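Local coordinates for protein 3-phosphoshikimate 1-carboxyvinyltransferase (Streptomyces sviceus, PDB 7M0O) that probably transfers the enolpyruvyl group of phosphoenolpyruvate to the 5-hydroxyl of shikimate-3-phosphate, the sixth step of chorismate biosynthesis, at residues Q252-F257 with S294-T299; T287-D292 with I313-N318. All coordinates share one frame; numbering follows the deposited sequence.

How the contacts relate
The two contacts lie with centres about 10 Å apart and interleave along the chain, since 294-299 falls between the two segments of contact 2. Contact 1 is the more buried: it sets the turn before helix 257-263 against the start of helix 297-303 through an aromatic ring, threonine side chains and two water bridges. Contact 2 is only partly buried and pairs strand 286-289 with strand 311-314 and the loops that follow, so backbone hydrogen bonds and a charged outer face prevail. Helix 297-303 connects those strands, and packing joins the contacts directly: Met290 CE lies 3.2 Å from Thr296 OG1, and Ser294 CB 3.4 Å from Asn318 OD1.

Contact 1 of 2, residues Q252-F257 with S294-T299; sequences QGDLGF and SDTMPT
Phe257 and Thr296 meet obliquely: CD1 of Phe257 lies 3.4 Å from OG1 of Thr296, which hydrogen-bonds to the carbonyl of Ile293. With its CG anti to the backbone N (chi1 178°), the ring reaches onward to Thr299, whose CG2 is 3.6 Å from CZ of Phe257. Ser227 of helix 223-235 touches the Phe257 side chain and hydrogen-bonds through OG to Thr299 OG1.

Beside this packing, the side chains of Asp254 and Thr296 lie alongside one another, pointing opposite ways, with Asp254 CG 3.9 Å from Thr296 CG2. The carboxylates of Asp254 and Asp295 are turned 78° apart, and their OD2 atoms stand 4.4 Å from each other. Water links the two carboxylates: one molecule donates to OD2 of Asp254 at 3.1 Å and to OD2 of Asp295, while a second donates to Asp254 OD1 and accepts from the backbone N of Asp295. Ser224 also binds Asp254 OD2, probably helping to fix that carboxylate. With Arg326 and Arg367 close to Asp295, the predicted proton acceptor, and a phosphate ion, probably from the crystallisation liquor, beside it, the arrangement is consistent with the active site of an EPSP synthase.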
loop_
_atom_site.group_PDB
_atom_site.type_symbol
_atom_site.label_atom_id
_atom_site.label_comp_id
_atom_site.label_asym_id
_atom_site.label_seq_id
_atom_site.Cartn_x
_atom_site.Cartn_y
_atom_site.Cartn_z
ATOM N N GLN A 252 7.113 -0.309 -5.647
ATOM C CA GLN A 252 7.047 -1.034 -4.385
ATOM C C GLN A 252 8.318 -1.839 -4.155
ATOM O O GLN A 252 8.668 -2.690 -4.975
ATOM C CB GLN A 252 5.841 -1.972 -4.369
ATOM C CG GLN A 252 4.497 -1.242 -4.368
ATOM C CD GLN A 252 3.377 -2.212 -4.640
ATOM O OE1 GLN A 252 2.810 -2.810 -3.719
ATOM N NE2 GLN A 252 3.085 -2.413 -5.904
ATOM N N GLY A 253 8.986 -1.591 -3.019
ATOM C CA GLY A 253 10.210 -2.316 -2.696
ATOM C C GLY A 253 10.037 -3.822 -2.542
ATOM O O GLY A 253 10.997 -4.585 -2.735
ATOM N N ASP A 254 8.830 -4.282 -2.208
ATOM C CA ASP A 254 8.705 -5.717 -1.958
ATOM C C ASP A 254 8.795 -6.551 -3.226
ATOM O O ASP A 254 8.907 -7.778 -3.111
ATOM C CB ASP A 254 7.398 -6.041 -1.232
ATOM C CG ASP A 254 7.467 -5.742 0.258
ATOM O OD1 ASP A 254 8.543 -5.313 0.748
ATOM O OD2 ASP A 254 6.435 -5.905 0.933
ATOM N N LEU A 255 8.736 -5.937 -4.421
ATOM C CA LEU A 255 9.102 -6.689 -5.625
ATOM C C LEU A 255 10.512 -7.261 -5.510
ATOM O O LEU A 255 10.804 -8.301 -6.104
ATOM C CB LEU A 255 8.981 -5.816 -6.886
ATOM C CG LEU A 255 9.161 -6.598 -8.203
ATOM C CD1 LEU A 255 8.129 -7.717 -8.312
ATOM C CD2 LEU A 255 9.030 -5.708 -9.421
ATOM N N GLY A 256 11.392 -6.621 -4.736
ATOM C CA GLY A 256 12.732 -7.159 -4.511
ATOM C C GLY A 256 12.763 -8.554 -3.902
ATOM O O GLY A 256 13.828 -9.190 -3.891
ATOM N N PHE A 257 11.637 -9.047 -3.390
ATOM C CA PHE A 257 11.589 -10.426 -2.944
ATOM C C PHE A 257 11.973 -11.385 -4.070
ATOM O O PHE A 257 12.571 -12.437 -3.815
ATOM C CB PHE A 257 10.195 -10.733 -2.379
ATOM C CG PHE A 257 10.013 -12.164 -1.926
ATOM C CD1 PHE A 257 10.646 -12.629 -0.778
ATOM C CD2 PHE A 257 9.191 -13.036 -2.635
ATOM C CE1 PHE A 257 10.468 -13.926 -0.345
ATOM C CE2 PHE A 257 9.007 -14.334 -2.224
ATOM C CZ PHE A 257 9.653 -14.800 -1.078
ATOM N N SER A 294 10.983 -6.301 4.581
ATOM C CA SER A 294 10.727 -7.155 5.736
ATOM C C SER A 294 9.308 -7.733 5.788
ATOM O O SER A 294 9.111 -8.767 6.436
ATOM C CB SER A 294 11.022 -6.392 7.034
ATOM O OG SER A 294 10.210 -5.249 7.162
ATOM N N ASP A 295 8.318 -7.110 5.134
ATOM C CA ASP A 295 6.985 -7.715 5.093
ATOM C C ASP A 295 6.984 -9.070 4.376
ATOM O O ASP A 295 6.019 -9.834 4.535
ATOM C CB ASP A 295 5.996 -6.768 4.420
ATOM C CG ASP A 295 5.579 -5.592 5.336
ATOM O OD1 ASP A 295 5.844 -5.639 6.554
ATOM O OD2 ASP A 295 4.983 -4.615 4.843
ATOM N N THR A 296 8.015 -9.369 3.575
ATOM C CA THR A 296 8.145 -10.661 2.906
ATOM C C THR A 296 9.069 -11.626 3.633
ATOM O O THR A 296 9.249 -12.766 3.168
ATOM C CB THR A 296 8.620 -10.504 1.443
ATOM O OG1 THR A 296 9.981 -10.030 1.374
ATOM C CG2 THR A 296 7.698 -9.571 0.684
ATOM N N MET A 297 9.621 -11.232 4.786
ATOM C CA MET A 297 10.354 -12.199 5.597
ATOM C C MET A 297 9.542 -13.459 5.879
ATOM O O MET A 297 10.102 -14.561 5.731
ATOM C CB MET A 297 10.832 -11.545 6.907
ATOM C CG MET A 297 11.506 -12.541 7.869
ATOM S SD MET A 297 10.391 -13.553 8.869
ATOM C CE MET A 297 9.631 -12.306 9.925
ATOM N N PRO A 298 8.252 -13.394 6.248
ATOM C CA PRO A 298 7.514 -14.648 6.477
ATOM C C PRO A 298 7.344 -15.458 5.211
ATOM O O PRO A 298 7.310 -16.692 5.286
ATOM C CB PRO A 298 6.163 -14.182 7.052
ATOM C CG PRO A 298 6.495 -12.800 7.686
ATOM C CD PRO A 298 7.507 -12.213 6.731
ATOM N N THR A 299 7.250 -14.802 4.051
ATOM C CA THR A 299 7.115 -15.538 2.801
ATOM C C THR A 299 8.316 -16.445 2.576
ATOM O O THR A 299 8.170 -17.592 2.132
ATOM C CB THR A 299 6.944 -14.560 1.633
ATOM O OG1 THR A 299 5.986 -13.557 1.993
ATOM C CG2 THR A 299 6.450 -15.303 0.395
HETATM O O HOH W 1 8.468 -4.653 3.447
HETATM O O HOH W 2 4.974 -3.653 2.496
#

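Contact 2 of 2, residues T287-D292 with I313-N318; sequences TANMRD and IEDVAN
A beta-alpha-beta unit is closed here, where strand 286-289 runs parallel to strand 311-314 and helix 297-303 makes the connection between them. The register follows from two bridges, Ala288 with Ile313 and Asn289 with Glu314, and from two backbone bonds: Glu314 N to Ala288 O at 2.9 Å and Met290 N to Glu314 O at 3.1 Å.

The side chains sort by polarity. On the side facing helix 297-303, Met290 crosses Ile313, its SD 3.7 Å from CG2 of Ile313, and its CB rests 3.9 Å from CG1 of Val316; Leu300 of the helix touches both Met290 and Ile313. The polar side centres on Asp315. Asn289 ND2 donates to the anti lone pair of Asp315 OD2 at 3.1 Å, the amide and carboxylate planes being 74° apart. Extended through CG and CD but bent at chi3 (40°), Arg291 runs alongside Asp315 and brings NE to the same OD2 at 3.3 Å, a weak bond within a salt bridge; that oxygen sits at the guanidinium edge. Arg291 NH1 also pairs with Asp292 OD1 at 2.7 Å. With an alanine at Asp315, Asn289 ND2 would probably lose this acceptor and Arg291 NE its carboxylate partner, leaving the guanidinium with the Asp292 pairing and freer to turn.

The backbone is shaped by amides as well. Asn289 OD1 accepts from Arg291 N, forming an Asx turn as the strand ends. Farther along, Asn318 ND2 approaches Arg291 O in the carbonyl plane, on a lone pair, at 3.2 Å. Asn318 is a predicted shikimate-3-phosphate ligand, so this parallel strand pair, of the kind seen in the beta-alpha-beta units of the EPSP synthase fold, leads through its trailing loops to the probable substrate site.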
loop_
_atom_site.group_PDB
_atom_site.type_symbol
_atom_site.label_atom_id
_atom_site.label_comp_id
_atom_site.label_asym_id
_atom_site.label_seq_id
_atom_site.Cartn_x
_atom_site.Cartn_y
_atom_site.Cartn_z
ATOM N N THR A 287 21.815 -16.880 3.018
ATOM C CA THR A 287 21.588 -15.809 3.975
ATOM C C THR A 287 21.040 -14.609 3.224
ATOM O O THR A 287 21.605 -14.209 2.203
ATOM C CB THR A 287 22.887 -15.430 4.679
ATOM O OG1 THR A 287 23.322 -16.527 5.485
ATOM C CG2 THR A 287 22.662 -14.199 5.556
ATOM N N ALA A 288 19.958 -14.022 3.734
ATOM C CA ALA A 288 19.327 -12.882 3.082
ATOM C C ALA A 288 19.113 -11.768 4.099
ATOM O O ALA A 288 18.484 -11.980 5.143
ATOM C CB ALA A 288 17.997 -13.293 2.437
ATOM N N ASN A 289 19.641 -10.589 3.803
ATOM C CA ASN A 289 19.319 -9.400 4.584
ATOM C C ASN A 289 17.989 -8.866 4.072
ATOM O O ASN A 289 17.906 -8.395 2.933
ATOM C CB ASN A 289 20.439 -8.370 4.446
ATOM C CG ASN A 289 20.173 -7.089 5.219
ATOM O OD1 ASN A 289 19.059 -6.555 5.226
ATOM N ND2 ASN A 289 21.213 -6.576 5.860
ATOM N N MET A 290 16.933 -8.944 4.899
ATOM C CA MET A 290 15.604 -8.528 4.458
ATOM C C MET A 290 15.113 -7.251 5.144
ATOM O O MET A 290 13.904 -7.016 5.230
ATOM C CB MET A 290 14.608 -9.680 4.646
ATOM C CG MET A 290 14.960 -10.889 3.769
ATOM S SD MET A 290 13.727 -12.246 3.738
ATOM C CE MET A 290 12.539 -11.653 2.524
ATOM N N ARG A 291 16.041 -6.407 5.621
ATOM C CA ARG A 291 15.656 -5.165 6.306
ATOM C C ARG A 291 14.677 -4.331 5.484
ATOM O O ARG A 291 13.665 -3.844 6.003
ATOM C CB ARG A 291 16.894 -4.329 6.641
ATOM C CG ARG A 291 16.532 -3.003 7.317
ATOM C CD ARG A 291 17.770 -2.199 7.659
ATOM N NE ARG A 291 18.761 -2.281 6.590
ATOM C CZ ARG A 291 18.794 -1.478 5.535
ATOM N NH1 ARG A 291 17.891 -0.513 5.404
ATOM N NH2 ARG A 291 19.733 -1.640 4.613
ATOM N N ASP A 292 14.969 -4.144 4.199
ATOM C CA ASP A 292 14.187 -3.252 3.356
ATOM C C ASP A 292 13.034 -3.943 2.637
ATOM O O ASP A 292 12.282 -3.266 1.923
ATOM C CB ASP A 292 15.104 -2.570 2.338
ATOM C CG ASP A 292 16.075 -1.619 2.997
ATOM O OD1 ASP A 292 15.677 -1.016 4.018
ATOM O OD2 ASP A 292 17.215 -1.486 2.503
ATOM N N ILE A 313 17.769 -15.430 7.772
ATOM C CA ILE A 313 17.212 -14.115 7.459
ATOM C C ILE A 313 17.738 -13.120 8.490
ATOM O O ILE A 313 17.532 -13.304 9.693
ATOM C CB ILE A 313 15.674 -14.152 7.442
ATOM C CG1 ILE A 313 15.167 -15.172 6.419
ATOM C CG2 ILE A 313 15.092 -12.773 7.110
ATOM C CD1 ILE A 313 13.637 -15.253 6.392
ATOM N N GLU A 314 18.434 -12.071 8.030
ATOM C CA GLU A 314 19.163 -11.176 8.916
ATOM C C GLU A 314 18.636 -9.750 8.801
ATOM O O GLU A 314 18.008 -9.375 7.804
ATOM C CB GLU A 314 20.676 -11.178 8.599
ATOM C CG GLU A 314 21.372 -12.451 9.011
ATOM C CD GLU A 314 22.856 -12.450 8.714
ATOM O OE1 GLU A 314 23.326 -11.592 7.933
ATOM O OE2 GLU A 314 23.548 -13.335 9.254
ATOM N N ASP A 315 18.901 -8.960 9.854
ATOM C CA ASP A 315 18.606 -7.525 9.883
ATOM C C ASP A 315 17.099 -7.258 9.868
ATOM O O ASP A 315 16.631 -6.304 9.241
ATOM C CB ASP A 315 19.309 -6.798 8.731
ATOM C CG ASP A 315 19.701 -5.350 9.070
ATOM O OD1 ASP A 315 19.388 -4.838 10.176
ATOM O OD2 ASP A 315 20.334 -4.712 8.203
ATOM N N VAL A 316 16.335 -8.071 10.605
ATOM C CA VAL A 316 14.884 -7.950 10.613
ATOM C C VAL A 316 14.384 -7.681 12.030
ATOM O O VAL A 316 13.358 -8.225 12.449
ATOM C CB VAL A 316 14.208 -9.201 10.008
ATOM C CG1 VAL A 316 14.345 -9.175 8.486
ATOM C CG2 VAL A 316 14.805 -10.514 10.576
ATOM N N ALA A 317 15.091 -6.810 12.764
ATOM C CA ALA A 317 14.560 -6.313 14.030
ATOM C C ALA A 317 13.157 -5.750 13.870
ATOM O O ALA A 317 12.317 -5.906 14.771
ATOM C CB ALA A 317 15.483 -5.231 14.607
ATOM N N ASN A 318 12.882 -5.125 12.721
ATOM C CA ASN A 318 11.601 -4.457 12.503
ATOM C C ASN A 318 10.436 -5.436 12.519
ATOM O O ASN A 318 9.310 -5.046 12.843
ATOM C CB ASN A 318 11.619 -3.661 11.182
ATOM C CG ASN A 318 12.301 -4.414 10.026
ATOM O OD1 ASN A 318 12.420 -5.637 10.050
ATOM N ND2 ASN A 318 12.759 -3.670 9.017
#